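Local atomic coordinates of putative O-GlcNAcase nagJ (Clostridium perfringens, PDB entry 6PV5), a protein that probably removes terminal N-acetylhexosamine residues from glycans as a family 84 glycoside hydrolase, this chain comprising its N-terminal, catalytic-barrel and helical post-catalytic parts. Residues E412-L417 with T491-G496; R497-E502 with I607-V612; S509-W514 with E573-I578; V535-K540 with S559-Y564. All blocks are in the same frame, centred on the assembly; numbering follows the deposited sequence.

Interaction 1: E412-L417 with T491-G496; sequences EDKMAL and TRLDTG
Lys414 reaches Arg492 because its CG stands opposite the backbone N (chi1 -174°) and the later torsions keep the chain extended, so that it carries NZ to the carbonyl of Arg492. The contact joins two loops at the border of the (beta/alpha)8 barrel of this family 84 hydrolase: 412-417 runs between the last two barrel strands, 399-403 and 431-436, and 491-496 leads from helix 480-487 to helix 501-515 of the helical part. Lys414 NZ donates to Arg492 O at 2.8 Å; the donor lies in the carbonyl plane, with a C=O...N angle of 152°. The same ammonium group forms a salt bridge with Asp499 and donates to Asn609 OD1, so three oxygens grip the end of a buried lysine.

The aliphatic part of that chain is used as well. The Lys414 chain and Leu493 lie alongside one another, pointing opposite ways, and Leu493 CD1 rests 3.6 Å from Lys414 CG. The other branch of the leucine serves a different neighbour, since Leu493 CD2 meets Ala416 CB at 3.6 Å; the fork thus spans two residues of 412-417. Six of the seven touching residues are buried, and Tyr405, bonded to Thr491 O, adds a further tie to the barrel side. The turn in 491-496 is braced from within by Leu493 N to Thr495 O, 2.9 Å. The Arg492 guanidinium has its stronger partner in Pro380, but the side chain also folds back on its own turn: NH1 donates to Gly496 O at 3.1 Å, on a lone pair and only 6° out of the guanidinium plane.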
loop_
_atom_site.group_PDB
_atom_site.type_symbol
_atom_site.label_atom_id
_atom_site.label_comp_id
_atom_site.label_asym_id
_atom_site.label_seq_id
_atom_site.Cartn_x
_atom_site.Cartn_y
_atom_site.Cartn_z
ATOM N N GLU A 412 11.358 -14.762 0.851
ATOM C CA GLU A 412 10.946 -14.242 2.140
ATOM C C GLU A 412 12.131 -13.666 2.920
ATOM O O GLU A 412 11.900 -12.989 3.902
ATOM C CB GLU A 412 10.196 -15.313 2.939
ATOM C CG GLU A 412 10.893 -16.666 2.846
ATOM C CD GLU A 412 10.566 -17.681 3.934
ATOM O OE1 GLU A 412 9.547 -17.491 4.629
ATOM O OE2 GLU A 412 11.338 -18.668 4.084
ATOM N N ASP A 413 13.368 -13.921 2.477
ATOM C CA ASP A 413 14.551 -13.437 3.184
ATOM C C ASP A 413 14.922 -12.029 2.738
ATOM O O ASP A 413 15.808 -11.415 3.331
ATOM C CB ASP A 413 15.776 -14.323 2.929
ATOM C CG ASP A 413 15.577 -15.737 3.455
ATOM O OD1 ASP A 413 15.041 -15.875 4.580
ATOM O OD2 ASP A 413 15.911 -16.687 2.715
ATOM N N LYS A 414 14.257 -11.523 1.695
ATOM C CA LYS A 414 14.470 -10.129 1.316
ATOM C C LYS A 414 13.228 -9.297 1.640
ATOM O O LYS A 414 12.142 -9.654 1.197
ATOM C CB LYS A 414 14.784 -10.031 -0.181
ATOM C CG LYS A 414 15.162 -8.626 -0.604
ATOM C CD LYS A 414 15.865 -8.502 -1.941
ATOM C CE LYS A 414 16.388 -7.080 -2.118
ATOM N NZ LYS A 414 17.029 -6.897 -3.449
ATOM N N MET A 415 13.400 -8.169 2.353
ATOM C CA MET A 415 12.311 -7.241 2.616
ATOM C C MET A 415 12.142 -6.290 1.425
ATOM O O MET A 415 13.118 -5.750 0.918
ATOM C CB MET A 415 12.557 -6.383 3.864
ATOM C CG MET A 415 12.763 -7.158 5.162
ATOM S SD MET A 415 11.308 -8.162 5.583
ATOM C CE MET A 415 11.427 -8.281 7.367
ATOM N N ALA A 416 10.884 -6.044 1.022
ATOM C CA ALA A 416 10.588 -5.030 0.018
ATOM C C ALA A 416 10.245 -3.745 0.755
ATOM O O ALA A 416 9.231 -3.685 1.451
ATOM C CB ALA A 416 9.448 -5.493 -0.862
ATOM N N LEU A 417 11.115 -2.738 0.621
ATOM C CA LEU A 417 10.973 -1.497 1.363
ATOM C C LEU A 417 10.900 -0.320 0.394
ATOM O O LEU A 417 11.115 0.816 0.807
ATOM C CB LEU A 417 12.173 -1.331 2.318
ATOM C CG LEU A 417 12.324 -2.421 3.393
ATOM C CD1 LEU A 417 13.625 -2.216 4.181
ATOM C CD2 LEU A 417 11.127 -2.387 4.343
ATOM N N THR A 491 14.888 -2.746 -2.408
ATOM C CA THR A 491 13.652 -2.283 -3.034
ATOM C C THR A 491 13.188 -3.308 -4.057
ATOM O O THR A 491 12.000 -3.486 -4.243
ATOM C CB THR A 491 13.735 -0.860 -3.609
ATOM O OG1 THR A 491 14.757 -0.809 -4.610
ATOM C CG2 THR A 491 14.030 0.193 -2.561
ATOM N N ARG A 492 14.132 -4.014 -4.669
ATOM C CA ARG A 492 13.820 -4.846 -5.815
ATOM C C ARG A 492 13.682 -6.307 -5.389
ATOM O O ARG A 492 14.627 -6.884 -4.858
ATOM C CB ARG A 492 14.912 -4.656 -6.877
ATOM C CG ARG A 492 14.783 -5.532 -8.116
ATOM C CD ARG A 492 13.669 -5.061 -9.049
ATOM N NE ARG A 492 13.558 -5.920 -10.228
ATOM C CZ ARG A 492 12.699 -5.754 -11.236
ATOM N NH1 ARG A 492 11.844 -4.745 -11.244
ATOM N NH2 ARG A 492 12.717 -6.596 -12.247
ATOM N N LEU A 493 12.516 -6.905 -5.670
ATOM C CA LEU A 493 12.311 -8.336 -5.543
ATOM C C LEU A 493 12.126 -8.907 -6.950
ATOM O O LEU A 493 13.026 -8.795 -7.775
ATOM C CB LEU A 493 11.110 -8.590 -4.623
ATOM C CG LEU A 493 11.376 -8.797 -3.123
ATOM C CD1 LEU A 493 12.297 -7.746 -2.564
ATOM C CD2 LEU A 493 10.061 -8.735 -2.362
ATOM N N ASP A 494 10.975 -9.522 -7.252
ATOM C CA ASP A 494 10.730 -9.843 -8.650
ATOM C C ASP A 494 10.134 -8.633 -9.373
ATOM O O ASP A 494 10.010 -8.634 -10.581
ATOM C CB ASP A 494 9.873 -11.094 -8.814
ATOM C CG ASP A 494 10.655 -12.369 -8.563
ATOM O OD1 ASP A 494 11.841 -12.262 -8.196
ATOM O OD2 ASP A 494 10.055 -13.461 -8.713
ATOM N N THR A 495 9.771 -7.599 -8.621
ATOM C CA THR A 495 9.328 -6.341 -9.192
ATOM C C THR A 495 9.825 -5.277 -8.226
ATOM O O THR A 495 10.350 -5.633 -7.173
ATOM C CB THR A 495 7.806 -6.320 -9.403
ATOM O OG1 THR A 495 7.464 -5.170 -10.186
ATOM C CG2 THR A 495 7.029 -6.299 -8.102
ATOM N N GLY A 496 9.650 -4.000 -8.576
ATOM C CA GLY A 496 10.020 -2.932 -7.658
ATOM C C GLY A 496 11.087 -2.027 -8.259
ATOM O O GLY A 496 11.696 -2.361 -9.276
#

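Interaction 2: R497-E502 with I607-V612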
loop_
_atom_site.group_PDB
_atom_site.type_symbol
_atom_site.label_atom_id
_atom_site.label_comp_id
_atom_site.label_asym_id
_atom_site.label_seq_id
_atom_site.Cartn_x
_atom_site.Cartn_y
_atom_site.Cartn_z
ATOM N N ARG A 497 11.284 -0.869 -7.642
ATOM C CA ARG A 497 12.402 -0.005 -7.991
ATOM C C ARG A 497 13.706 -0.803 -7.899
ATOM O O ARG A 497 13.916 -1.540 -6.926
ATOM C CB ARG A 497 12.405 1.167 -7.006
ATOM C CG ARG A 497 13.627 2.081 -7.058
ATOM C CD ARG A 497 13.700 2.846 -5.748
ATOM N NE ARG A 497 14.788 3.820 -5.595
ATOM C CZ ARG A 497 15.981 3.566 -5.048
ATOM N NH1 ARG A 497 16.863 4.542 -4.938
ATOM N NH2 ARG A 497 16.294 2.352 -4.614
ATOM N N PRO A 498 14.627 -0.684 -8.893
ATOM C CA PRO A 498 15.950 -1.325 -8.799
ATOM C C PRO A 498 16.727 -0.826 -7.579
ATOM O O PRO A 498 16.625 0.338 -7.208
ATOM C CB PRO A 498 16.649 -0.931 -10.127
ATOM C CG PRO A 498 15.454 -0.654 -11.053
ATOM C CD PRO A 498 14.453 0.070 -10.154
ATOM N N ASP A 499 17.480 -1.728 -6.940
ATOM C CA ASP A 499 18.241 -1.393 -5.745
ATOM C C ASP A 499 19.378 -0.433 -6.112
ATOM O O ASP A 499 19.972 -0.571 -7.181
ATOM C CB ASP A 499 18.944 -2.633 -5.196
ATOM C CG ASP A 499 18.022 -3.712 -4.640
ATOM O OD1 ASP A 499 16.881 -3.369 -4.242
ATOM O OD2 ASP A 499 18.477 -4.890 -4.566
ATOM N N SER A 500 19.644 0.532 -5.224
ATOM C CA SER A 500 20.818 1.393 -5.242
ATOM C C SER A 500 21.305 1.670 -6.666
ATOM O O SER A 500 22.431 1.302 -7.014
ATOM C CB SER A 500 21.925 0.809 -4.381
ATOM O OG SER A 500 22.372 -0.415 -4.954
ATOM N N PRO A 501 20.499 2.362 -7.516
ATOM C CA PRO A 501 20.843 2.537 -8.943
ATOM C C PRO A 501 22.095 3.356 -9.289
ATOM O O PRO A 501 22.763 3.082 -10.286
ATOM C CB PRO A 501 19.597 3.246 -9.516
ATOM C CG PRO A 501 18.987 3.943 -8.306
ATOM C CD PRO A 501 19.201 2.972 -7.155
ATOM N N GLU A 502 22.408 4.353 -8.458
ATOM C CA GLU A 502 23.556 5.222 -8.641
ATOM C C GLU A 502 24.837 4.461 -8.309
ATOM O O GLU A 502 25.828 4.613 -9.023
ATOM C CB GLU A 502 23.508 6.425 -7.697
ATOM C CG GLU A 502 22.490 7.472 -8.065
ATOM C CD GLU A 502 22.472 8.665 -7.111
ATOM O OE1 GLU A 502 21.425 8.881 -6.461
ATOM O OE2 GLU A 502 23.505 9.376 -7.009
ATOM N N ILE A 607 20.033 -8.777 1.363
ATOM C CA ILE A 607 20.002 -7.331 1.220
ATOM C C ILE A 607 21.202 -6.919 0.367
ATOM O O ILE A 607 22.257 -7.532 0.497
ATOM C CB ILE A 607 19.968 -6.596 2.573
ATOM C CG1 ILE A 607 19.808 -5.092 2.324
ATOM C CG2 ILE A 607 21.219 -6.877 3.395
ATOM C CD1 ILE A 607 19.022 -4.359 3.351
ATOM N N ALA A 608 21.034 -5.911 -0.513
ATOM C CA ALA A 608 22.171 -5.421 -1.272
ATOM C C ALA A 608 22.731 -6.526 -2.167
ATOM O O ALA A 608 23.908 -6.470 -2.544
ATOM C CB ALA A 608 23.245 -4.893 -0.322
ATOM N N ASN A 609 21.868 -7.471 -2.580
ATOM C CA ASN A 609 22.261 -8.739 -3.186
ATOM C C ASN A 609 22.393 -8.623 -4.709
ATOM O O ASN A 609 22.975 -9.507 -5.320
ATOM C CB ASN A 609 21.257 -9.862 -2.876
ATOM C CG ASN A 609 19.850 -9.469 -3.274
ATOM O OD1 ASN A 609 19.334 -8.451 -2.808
ATOM N ND2 ASN A 609 19.238 -10.221 -4.169
ATOM N N ASN A 610 21.874 -7.546 -5.317
ATOM C CA ASN A 610 21.927 -7.353 -6.765
ATOM C C ASN A 610 23.092 -6.442 -7.192
ATOM O O ASN A 610 23.500 -6.488 -8.346
ATOM C CB ASN A 610 20.641 -6.719 -7.340
ATOM C CG ASN A 610 19.393 -7.556 -7.124
ATOM O OD1 ASN A 610 19.432 -8.773 -7.248
ATOM N ND2 ASN A 610 18.277 -6.918 -6.813
ATOM N N VAL A 611 23.547 -5.540 -6.316
ATOM C CA VAL A 611 24.546 -4.537 -6.691
ATOM C C VAL A 611 25.834 -4.684 -5.864
ATOM O O VAL A 611 26.898 -4.908 -6.429
ATOM C CB VAL A 611 23.966 -3.109 -6.600
ATOM C CG1 VAL A 611 25.019 -2.052 -6.938
ATOM C CG2 VAL A 611 22.710 -2.944 -7.472
ATOM N N VAL A 612 25.743 -4.593 -4.530
ATOM C CA VAL A 612 26.934 -4.590 -3.689
ATOM C C VAL A 612 27.546 -5.991 -3.625
ATOM O O VAL A 612 28.769 -6.157 -3.693
ATOM C CB VAL A 612 26.666 -4.004 -2.282
ATOM C CG1 VAL A 612 27.882 -4.138 -1.372
ATOM C CG2 VAL A 612 26.267 -2.527 -2.354
HETATM O O HOH W 1 21.220 -4.907 -4.366
HETATM O O HOH W 2 18.119 -4.195 -8.491
#
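Asp499 projects its carboxylate over the amide end of Asn610, the two side chains crossing at about a right angle while their flat groups stay within 18° of parallel. This is a loop-to-loop junction in the helical post-catalytic domain: 497-502 enters helix 501-515, with Ser500 at the N-cap position, and 607-612 leads into helix 612-619. The direct bond is weak, Asn610 ND2 to Asp499 OD2 being 3.0 Å with an N-H...O angle of 121°. Water carries more of the link. One molecule donates to Asp499 OD2 at 2.8 Å and accepts from Asn610 N at 2.9 Å; a second accepts from Asp499 N and, weakly, from Asn610 ND2.

While Lys414, from a barrel loop, engages OD2, the loop 491-496 supplies the N-H groups of Thr491 and Arg492 to OD1. With both oxygens engaged, the anionic form is probably favoured. Through Asn609 OD1 the 607-612 loop is drawn to the same lysine. Beside this polar group, a chi1 of 178° turns Val611 CG2 toward Asp499 O, 3.6 Å away; Val611 CB itself lies 3.5 Å from Ser500 OG.

Interaction 3: S509-W514 with E573-I578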
loop_
_atom_site.group_PDB
_atom_site.type_symbol
_atom_site.label_atom_id
_atom_site.label_comp_id
_atom_site.label_asym_id
_atom_site.label_seq_id
_atom_site.Cartn_x
_atom_site.Cartn_y
_atom_site.Cartn_z
ATOM N N SER A 509 30.552 1.520 -14.335
ATOM C CA SER A 509 31.469 2.499 -14.902
ATOM C C SER A 509 32.895 2.219 -14.419
ATOM O O SER A 509 33.849 2.319 -15.188
ATOM C CB SER A 509 30.982 3.916 -14.581
ATOM O OG SER A 509 32.047 4.847 -14.476
ATOM N N LEU A 510 33.023 1.845 -13.139
ATOM C CA LEU A 510 34.311 1.527 -12.555
ATOM C C LEU A 510 34.950 0.375 -13.333
ATOM O O LEU A 510 36.128 0.461 -13.691
ATOM C CB LEU A 510 34.127 1.184 -11.077
ATOM C CG LEU A 510 35.375 0.769 -10.297
ATOM C CD1 LEU A 510 35.234 1.193 -8.850
ATOM C CD2 LEU A 510 35.612 -0.731 -10.366
ATOM N N TRP A 511 34.171 -0.679 -13.610
ATOM C CA TRP A 511 34.751 -1.878 -14.197
ATOM C C TRP A 511 35.282 -1.624 -15.601
ATOM O O TRP A 511 36.250 -2.267 -16.002
ATOM C CB TRP A 511 33.815 -3.089 -14.159
ATOM C CG TRP A 511 33.678 -3.693 -12.793
ATOM C CD1 TRP A 511 32.512 -3.957 -12.126
ATOM C CD2 TRP A 511 34.745 -4.110 -11.921
ATOM N NE1 TRP A 511 32.781 -4.520 -10.905
ATOM C CE2 TRP A 511 34.140 -4.617 -10.746
ATOM C CE3 TRP A 511 36.148 -4.110 -12.011
ATOM C CZ2 TRP A 511 34.895 -5.111 -9.678
ATOM C CZ3 TRP A 511 36.894 -4.582 -10.949
ATOM C CH2 TRP A 511 36.269 -5.081 -9.799
ATOM N N GLU A 512 34.632 -0.718 -16.342
ATOM C CA GLU A 512 35.059 -0.374 -17.688
ATOM C C GLU A 512 36.408 0.344 -17.621
ATOM O O GLU A 512 37.315 0.031 -18.381
ATOM C CB GLU A 512 34.026 0.534 -18.367
ATOM C CG GLU A 512 32.770 -0.187 -18.816
ATOM C CD GLU A 512 32.835 -0.798 -20.203
ATOM O OE1 GLU A 512 33.165 -0.058 -21.160
ATOM O OE2 GLU A 512 32.541 -2.011 -20.330
ATOM N N LYS A 513 36.535 1.299 -16.692
ATOM C CA LYS A 513 37.770 2.047 -16.492
ATOM C C LYS A 513 38.891 1.134 -15.998
ATOM O O LYS A 513 40.049 1.297 -16.376
ATOM C CB LYS A 513 37.537 3.195 -15.511
ATOM C CG LYS A 513 36.670 4.307 -16.075
ATOM C CD LYS A 513 36.359 5.417 -15.096
ATOM C CE LYS A 513 35.305 6.354 -15.654
ATOM N NZ LYS A 513 35.111 7.534 -14.783
ATOM N N TRP A 514 38.530 0.185 -15.134
ATOM C CA TRP A 514 39.489 -0.726 -14.544
ATOM C C TRP A 514 40.100 -1.567 -15.653
ATOM O O TRP A 514 41.311 -1.668 -15.726
ATOM C CB TRP A 514 38.813 -1.592 -13.481
ATOM C CG TRP A 514 39.691 -2.643 -12.876
ATOM C CD1 TRP A 514 39.777 -3.960 -13.228
ATOM C CD2 TRP A 514 40.593 -2.459 -11.774
ATOM N NE1 TRP A 514 40.659 -4.609 -12.408
ATOM C CE2 TRP A 514 41.192 -3.711 -11.521
ATOM C CE3 TRP A 514 40.943 -1.361 -10.981
ATOM C CZ2 TRP A 514 42.132 -3.893 -10.505
ATOM C CZ3 TRP A 514 41.855 -1.544 -9.965
ATOM C CH2 TRP A 514 42.448 -2.793 -9.736
ATOM N N GLU A 573 40.047 -1.371 -0.713
ATOM C CA GLU A 573 41.443 -1.490 -0.316
ATOM C C GLU A 573 42.174 -2.467 -1.231
ATOM O O GLU A 573 43.289 -2.170 -1.651
ATOM C CB GLU A 573 41.574 -1.949 1.133
ATOM C CG GLU A 573 41.321 -0.841 2.131
ATOM C CD GLU A 573 41.367 -1.356 3.563
ATOM O OE1 GLU A 573 41.593 -2.579 3.765
ATOM O OE2 GLU A 573 41.177 -0.540 4.478
ATOM N N ILE A 574 41.527 -3.601 -1.552
ATOM C CA ILE A 574 42.103 -4.639 -2.404
ATOM C C ILE A 574 42.398 -4.043 -3.776
ATOM O O ILE A 574 43.486 -4.260 -4.315
ATOM C CB ILE A 574 41.200 -5.891 -2.511
ATOM C CG1 ILE A 574 41.102 -6.659 -1.189
ATOM C CG2 ILE A 574 41.638 -6.802 -3.658
ATOM C CD1 ILE A 574 39.982 -7.698 -1.149
ATOM N N LEU A 575 41.426 -3.302 -4.332
ATOM C CA LEU A 575 41.620 -2.615 -5.605
ATOM C C LEU A 575 42.803 -1.639 -5.519
ATOM O O LEU A 575 43.606 -1.540 -6.448
ATOM C CB LEU A 575 40.329 -1.901 -6.034
ATOM C CG LEU A 575 39.190 -2.813 -6.519
ATOM C CD1 LEU A 575 37.920 -2.035 -6.854
ATOM C CD2 LEU A 575 39.614 -3.654 -7.721
ATOM N N GLN A 576 42.885 -0.882 -4.424
ATOM C CA GLN A 576 43.928 0.120 -4.266
ATOM C C GLN A 576 45.303 -0.541 -4.193
ATOM O O GLN A 576 46.251 -0.000 -4.743
ATOM C CB GLN A 576 43.705 0.948 -3.000
ATOM C CG GLN A 576 42.747 2.110 -3.202
ATOM C CD GLN A 576 42.302 2.696 -1.884
ATOM O OE1 GLN A 576 42.418 2.066 -0.832
ATOM N NE2 GLN A 576 41.770 3.908 -1.936
ATOM N N ASP A 577 45.400 -1.679 -3.485
ATOM C CA ASP A 577 46.614 -2.471 -3.376
ATOM C C ASP A 577 47.136 -2.857 -4.756
ATOM O O ASP A 577 48.349 -2.863 -4.967
ATOM C CB ASP A 577 46.421 -3.737 -2.534
ATOM C CG ASP A 577 46.007 -3.448 -1.103
ATOM O OD1 ASP A 577 45.419 -4.350 -0.457
ATOM O OD2 ASP A 577 46.260 -2.318 -0.648
ATOM N N ILE A 578 46.222 -3.201 -5.675
ATOM C CA ILE A 578 46.592 -3.635 -7.013
ATOM C C ILE A 578 47.155 -2.449 -7.793
ATOM O O ILE A 578 48.164 -2.591 -8.480
ATOM C CB ILE A 578 45.405 -4.327 -7.707
ATOM C CG1 ILE A 578 45.029 -5.615 -6.967
ATOM C CG2 ILE A 578 45.683 -4.575 -9.187
ATOM C CD1 ILE A 578 43.700 -6.217 -7.368
#
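Leu575 supplies the bump: its CD2 methyl sits over one face of the Trp514 indole, 3.7 Å from the centroid of the six-membered ring and 17° off the ring normal, a CH-pi contact. The hollow that receives it is built by three side chains of 509-514. Trp514 lines one side, Trp511 CH2 approaches the same methyl at 4.2 Å, and Leu510 CD2 meets the other branch, Leu575 CD1, at 4.4 Å. Trp511 also lays CZ3 over the Trp514 face that Leu575 uses, so the two indoles shape the pocket between them.

A chi1 of 176° swings the Trp514 indole away from its own backbone N and straight across the gap; its far end, CH2, comes 3.7 Å from Ile578 CG2. There Ile578 CB lies at the ring edge, in plane, so the outer corner of the indole is wedged beside Ile578 and covered on its face by Leu575.

Long side chains are needed because the helix segments are 13.8 Å apart at closest approach and run nearly parallel, at 16°. Leu524 of helix 521-544 touches Leu510, while Phe615 of helix 612-619 touches Leu575, so other helices pack against both partners. Lys618 adds a cation-pi contact to Trp511. Two nearly parallel helices are thus bridged by indoles and a leucine at the partly buried, distal end of the post-catalytic helical bundle.

Interaction 4: V535-K540 with S559-Y564; sequences VQVPNK and SKFEIY
An antiparallel helix pair of the post-catalytic helical bundle makes this contact, helix 521-544 returning as helix 548-579, with the two short segments 8.0 Å apart and inclined at 156°. Pro538 lies where helix 521-544 is kinked: its N has no hydrogen to give, and Asn539 N makes no bond to the turn before. A water takes the Asn539 N-H instead, accepting from Asn539 N at 3.0 Å and donating to Val535 O and to Glu562 OE1, both at 2.7 Å. The carboxylate of the second helix is thereby coupled to the opened turn of the first.

Glu562 reaches this water with CG trans to N (chi1 -169°) and the rest of the chain extended, passing CG 3.5 Å from Val535 O. Pro538 CG packs on Glu562 CB at 3.9 Å. On the buried side Phe561 presents its ring edge: Val537 CG2 lies near the ring plane, 3.6 Å from Phe561 CE2, and Pro538 CG is 4.0 Å from Phe561 CD2.

Phe486 and His489 add edge-to-face contacts to Phe561, and Met534 and Ile607 also pack against it. The pair is thus seated against helix 480-487, which touches Val537, and the loop before helix 612-619.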
loop_
_atom_site.group_PDB
_atom_site.type_symbol
_atom_site.label_atom_id
_atom_site.label_comp_id
_atom_site.label_asym_id
_atom_site.label_seq_id
_atom_site.Cartn_x
_atom_site.Cartn_y
_atom_site.Cartn_z
ATOM N N VAL A 535 28.135 1.051 7.036
ATOM C CA VAL A 535 28.717 0.613 8.297
ATOM C C VAL A 535 27.991 1.261 9.478
ATOM O O VAL A 535 27.763 0.598 10.485
ATOM C CB VAL A 535 30.242 0.827 8.365
ATOM C CG1 VAL A 535 30.783 0.669 9.783
ATOM C CG2 VAL A 535 30.961 -0.130 7.424
ATOM N N GLN A 536 27.624 2.540 9.351
ATOM C CA GLN A 536 27.189 3.327 10.502
ATOM C C GLN A 536 25.686 3.236 10.775
ATOM O O GLN A 536 25.261 3.436 11.911
ATOM C CB GLN A 536 27.456 4.816 10.282
ATOM C CG GLN A 536 28.912 5.200 10.097
ATOM C CD GLN A 536 28.968 6.648 9.672
ATOM O OE1 GLN A 536 28.593 7.549 10.426
ATOM N NE2 GLN A 536 29.419 6.884 8.448
ATOM N N VAL A 537 24.854 3.053 9.743
ATOM C CA VAL A 537 23.433 3.270 9.990
ATOM C C VAL A 537 22.801 2.173 10.859
ATOM O O VAL A 537 21.903 2.491 11.623
ATOM C CB VAL A 537 22.605 3.611 8.729
ATOM C CG1 VAL A 537 23.171 4.783 7.933
ATOM C CG2 VAL A 537 22.355 2.414 7.844
ATOM N N PRO A 538 23.228 0.879 10.833
ATOM C CA PRO A 538 22.594 -0.156 11.657
ATOM C C PRO A 538 22.549 0.154 13.157
ATOM O O PRO A 538 21.477 0.152 13.753
ATOM C CB PRO A 538 23.396 -1.421 11.319
ATOM C CG PRO A 538 23.858 -1.133 9.908
ATOM C CD PRO A 538 24.299 0.314 9.994
ATOM N N ASN A 539 23.699 0.509 13.739
ATOM C CA ASN A 539 23.764 0.882 15.145
ATOM C C ASN A 539 22.853 2.066 15.424
ATOM O O ASN A 539 22.184 2.097 16.471
ATOM C CB ASN A 539 25.195 1.208 15.585
ATOM C CG ASN A 539 26.016 -0.035 15.883
ATOM O OD1 ASN A 539 25.570 -1.153 15.645
ATOM N ND2 ASN A 539 27.219 0.148 16.412
ATOM N N LYS A 540 22.852 3.056 14.506
ATOM C CA LYS A 540 22.046 4.239 14.776
ATOM C C LYS A 540 20.562 3.879 14.738
ATOM O O LYS A 540 19.777 4.394 15.538
ATOM C CB LYS A 540 22.259 5.363 13.759
ATOM C CG LYS A 540 23.615 6.054 13.732
ATOM C CD LYS A 540 23.777 6.745 12.380
ATOM C CE LYS A 540 25.185 7.183 12.029
ATOM N NZ LYS A 540 25.574 8.425 12.734
ATOM N N SER A 559 22.191 -6.147 10.485
ATOM C CA SER A 559 23.474 -6.712 10.871
ATOM C C SER A 559 24.261 -7.098 9.630
ATOM O O SER A 559 25.460 -6.844 9.568
ATOM C CB SER A 559 23.289 -7.917 11.792
ATOM O OG SER A 559 22.516 -7.529 12.916
ATOM N N LYS A 560 23.577 -7.742 8.673
ATOM C CA LYS A 560 24.200 -8.127 7.421
ATOM C C LYS A 560 24.650 -6.874 6.668
ATOM O O LYS A 560 25.721 -6.878 6.053
ATOM C CB LYS A 560 23.271 -8.986 6.558
ATOM C CG LYS A 560 23.947 -9.566 5.327
ATOM C CD LYS A 560 23.328 -10.817 4.818
ATOM C CE LYS A 560 24.077 -11.382 3.637
ATOM N NZ LYS A 560 23.448 -12.666 3.212
ATOM N N PHE A 561 23.857 -5.801 6.764
ATOM C CA PHE A 561 24.125 -4.566 6.031
ATOM C C PHE A 561 25.437 -3.945 6.510
ATOM O O PHE A 561 26.204 -3.437 5.711
ATOM C CB PHE A 561 23.012 -3.553 6.292
ATOM C CG PHE A 561 22.938 -2.336 5.402
ATOM C CD1 PHE A 561 22.593 -2.443 4.059
ATOM C CD2 PHE A 561 23.112 -1.064 5.932
ATOM C CE1 PHE A 561 22.462 -1.307 3.258
ATOM C CE2 PHE A 561 22.972 0.070 5.134
ATOM C CZ PHE A 561 22.638 -0.046 3.800
ATOM N N GLU A 562 25.679 -4.006 7.822
ATOM C CA GLU A 562 26.908 -3.501 8.417
ATOM C C GLU A 562 28.119 -4.246 7.866
ATOM O O GLU A 562 29.127 -3.616 7.566
ATOM C CB GLU A 562 26.870 -3.626 9.940
ATOM C CG GLU A 562 28.012 -2.878 10.607
ATOM C CD GLU A 562 28.013 -2.893 12.127
ATOM O OE1 GLU A 562 26.969 -2.598 12.734
ATOM O OE2 GLU A 562 29.070 -3.174 12.698
ATOM N N ILE A 563 28.018 -5.575 7.744
ATOM C CA ILE A 563 29.082 -6.418 7.208
ATOM C C ILE A 563 29.335 -6.117 5.724
ATOM O O ILE A 563 30.498 -6.105 5.300
ATOM C CB ILE A 563 28.778 -7.918 7.420
ATOM C CG1 ILE A 563 28.525 -8.283 8.888
ATOM C CG2 ILE A 563 29.863 -8.802 6.799
ATOM C CD1 ILE A 563 28.227 -9.762 9.084
ATOM N N TYR A 564 28.265 -5.932 4.921
ATOM C CA TYR A 564 28.425 -5.487 3.543
ATOM C C TYR A 564 29.239 -4.188 3.500
ATOM O O TYR A 564 30.136 -4.059 2.679
ATOM C CB TYR A 564 27.081 -5.241 2.847
ATOM C CG TYR A 564 26.489 -6.461 2.203
ATOM C CD1 TYR A 564 27.149 -7.094 1.157
ATOM C CD2 TYR A 564 25.268 -6.967 2.621
ATOM C CE1 TYR A 564 26.620 -8.222 0.558
ATOM C CE2 TYR A 564 24.734 -8.105 2.037
ATOM C CZ TYR A 564 25.404 -8.722 1.001
ATOM O OH TYR A 564 24.880 -9.814 0.373
HETATM O O HOH W 3 26.464 0.078 12.764
#

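The contacts run outward from the barrel in the order 1, 2, 4, 3. Interactions 1 and 2 have centres about 10 Å apart and touch through the Lys414-Asp499 salt bridge, making a continuous junction between the catalytic barrel and the helical domain. Interaction 1 closes before the others open along the chain; interaction 2 then encloses interaction 3, which in turn encloses interaction 4. Interactions 2 and 3 share helix 501-515, whereas 3 and 4 share helix 548-579 at points about 24 Å apart between centres. Interaction 4, about 16 Å from interaction 2 between centres, meets it where Tyr564 packs on Ile607 and Val612. One helical bundle is thereby bound internally and anchored at its barrel-side end.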